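Local coordinates for Rep protein (Adeno-associated virus - 5, PDB 1M55), which probably binds and nicks the viral replication origin, its catalytic nuclease domain serving rolling-circle-type replication of the viral DNA, at residues N178-E181 and R182-L185. Residues are numbered along the deposited sequence; the frame is centred on the assembly and turned at random.
Sequences NLEE and RKRL
E181 carries its CG anti to the backbone N (chi1 174°) and then bends at chi2, while R184, three residues on, runs out extended and turns at chi3 (74°), which lays the two chains alongside one another, heading in a common direction. R184 then takes the carboxylate side-on with two nitrogens. NE donates to E181 OE1 over 3.0 Å, almost straight, and NH2 of R184 reaches E181 OE2 at 2.9 Å. The planes of the two groups stand 44° apart: both oxygens lie near the guanidinium plane, but NE meets OE1 from above the carboxylate, and NH2 comes to the syn side of OE2, well out of plane. One residue back along the helix, E180 and K183 form a second pair three residues apart, without touching charge to charge, and a water closes the gap, donating to E180 OE2 (2.7 Å) and accepting from K183 NZ (3.1 Å).

All this sits on the first turns of the C-terminal helix 179-191 of the Rep nuclease domain. N178 is its N-cap: OD1 takes the backbone N-H of E181 on a lone pair at 2.8 Å, and N178 O receives the first i to i+4 bond, from R182 N at 3.0 Å. From a distant loop, E40 O accepts from N178 ND2, and D42 takes the N-H of L179 on OD1 and that of E180 on OD2. R182, buried, runs its aliphatic chain past N178 O, with R182 CG 3.3 Å from that oxygen, and sends its guanidinium inward to the carbonyls of A175, A176 and L155 and to the Q80 side chain.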
loop_
_atom_site.group_PDB
_atom_site.type_symbol
_atom_site.label_atom_id
_atom_site.label_comp_id
_atom_site.label_asym_id
_atom_site.label_seq_id
_atom_site.Cartn_x
_atom_site.Cartn_y
_atom_site.Cartn_z
ATOM N N ASN A 178 7.054 -12.641 -5.923
ATOM C CA ASN A 178 8.084 -13.649 -6.112
ATOM C C ASN A 178 9.421 -13.215 -5.522
ATOM O O ASN A 178 10.051 -12.265 -5.993
ATOM C CB ASN A 178 8.237 -14.003 -7.592
ATOM C CG ASN A 178 9.076 -15.248 -7.804
ATOM O OD1 ASN A 178 10.304 -15.203 -7.727
ATOM N ND2 ASN A 178 8.416 -16.373 -8.044
ATOM N N LEU A 179 9.824 -13.922 -4.471
ATOM C CA LEU A 179 11.071 -13.677 -3.748
ATOM C C LEU A 179 12.318 -13.902 -4.602
ATOM O O LEU A 179 13.294 -13.161 -4.498
ATOM C CB LEU A 179 11.122 -14.567 -2.506
ATOM C CG LEU A 179 10.044 -14.277 -1.454
ATOM C CD1 LEU A 179 9.877 -15.466 -0.530
ATOM C CD2 LEU A 179 10.401 -13.017 -0.673
ATOM N N GLU A 180 12.278 -14.911 -5.466
ATOM C CA GLU A 180 13.416 -15.210 -6.328
ATOM C C GLU A 180 13.636 -14.053 -7.310
ATOM O O GLU A 180 14.769 -13.611 -7.525
ATOM C CB GLU A 180 13.171 -16.523 -7.071
ATOM C CG GLU A 180 14.422 -17.163 -7.626
ATOM C CD GLU A 180 15.426 -17.545 -6.553
ATOM O OE1 GLU A 180 15.037 -18.185 -5.551
ATOM O OE2 GLU A 180 16.613 -17.213 -6.719
ATOM N N GLU A 181 12.544 -13.538 -7.871
ATOM C CA GLU A 181 12.620 -12.416 -8.800
ATOM C C GLU A 181 13.094 -11.157 -8.057
ATOM O O GLU A 181 13.877 -10.369 -8.595
ATOM C CB GLU A 181 11.260 -12.185 -9.477
ATOM C CG GLU A 181 11.177 -10.944 -10.371
ATOM C CD GLU A 181 12.012 -11.021 -11.644
ATOM O OE1 GLU A 181 12.757 -12.003 -11.840
ATOM O OE2 GLU A 181 11.918 -10.083 -12.461
ATOM N N ARG A 182 12.620 -10.967 -6.826
ATOM C CA ARG A 182 13.039 -9.818 -6.023
ATOM C C ARG A 182 14.547 -9.895 -5.805
ATOM O O ARG A 182 15.255 -8.902 -5.959
ATOM C CB ARG A 182 12.312 -9.802 -4.678
ATOM C CG ARG A 182 10.861 -9.359 -4.783
ATOM C CD ARG A 182 10.075 -9.599 -3.502
ATOM N NE ARG A 182 8.738 -9.013 -3.599
ATOM C CZ ARG A 182 8.342 -7.933 -2.933
ATOM N NH1 ARG A 182 9.171 -7.315 -2.097
ATOM N NH2 ARG A 182 7.134 -7.430 -3.148
ATOM N N LYS A 183 15.030 -11.096 -5.499
ATOM C CA LYS A 183 16.451 -11.345 -5.282
ATOM C C LYS A 183 17.239 -10.959 -6.540
ATOM O O LYS A 183 18.281 -10.308 -6.458
ATOM C CB LYS A 183 16.649 -12.826 -4.940
ATOM C CG LYS A 183 18.047 -13.229 -4.517
ATOM C CD LYS A 183 18.076 -14.701 -4.119
ATOM C CE LYS A 183 19.485 -15.158 -3.777
ATOM N NZ LYS A 183 19.542 -16.608 -3.431
ATOM N N ARG A 184 16.710 -11.308 -7.711
ATOM C CA ARG A 184 17.373 -10.975 -8.971
ATOM C C ARG A 184 17.465 -9.458 -9.175
ATOM O O ARG A 184 18.526 -8.927 -9.525
ATOM C CB ARG A 184 16.641 -11.607 -10.162
ATOM C CG ARG A 184 17.329 -11.356 -11.504
ATOM C CD ARG A 184 16.541 -11.915 -12.683
ATOM N NE ARG A 184 15.355 -11.122 -13.010
ATOM C CZ ARG A 184 15.368 -9.992 -13.716
ATOM N NH1 ARG A 184 16.508 -9.500 -14.180
ATOM N NH2 ARG A 184 14.232 -9.360 -13.976
ATOM N N LEU A 185 16.354 -8.763 -8.945
ATOM C CA LEU A 185 16.311 -7.314 -9.123
ATOM C C LEU A 185 17.144 -6.558 -8.095
ATOM O O LEU A 185 17.744 -5.527 -8.414
ATOM C CB LEU A 185 14.861 -6.821 -9.148
ATOM C CG LEU A 185 14.085 -7.307 -10.380
ATOM C CD1 LEU A 185 12.637 -6.868 -10.333
ATOM C CD2 LEU A 185 14.756 -6.777 -11.628
HETATM O O HOH W 1 19.056 -18.065 -6.095
#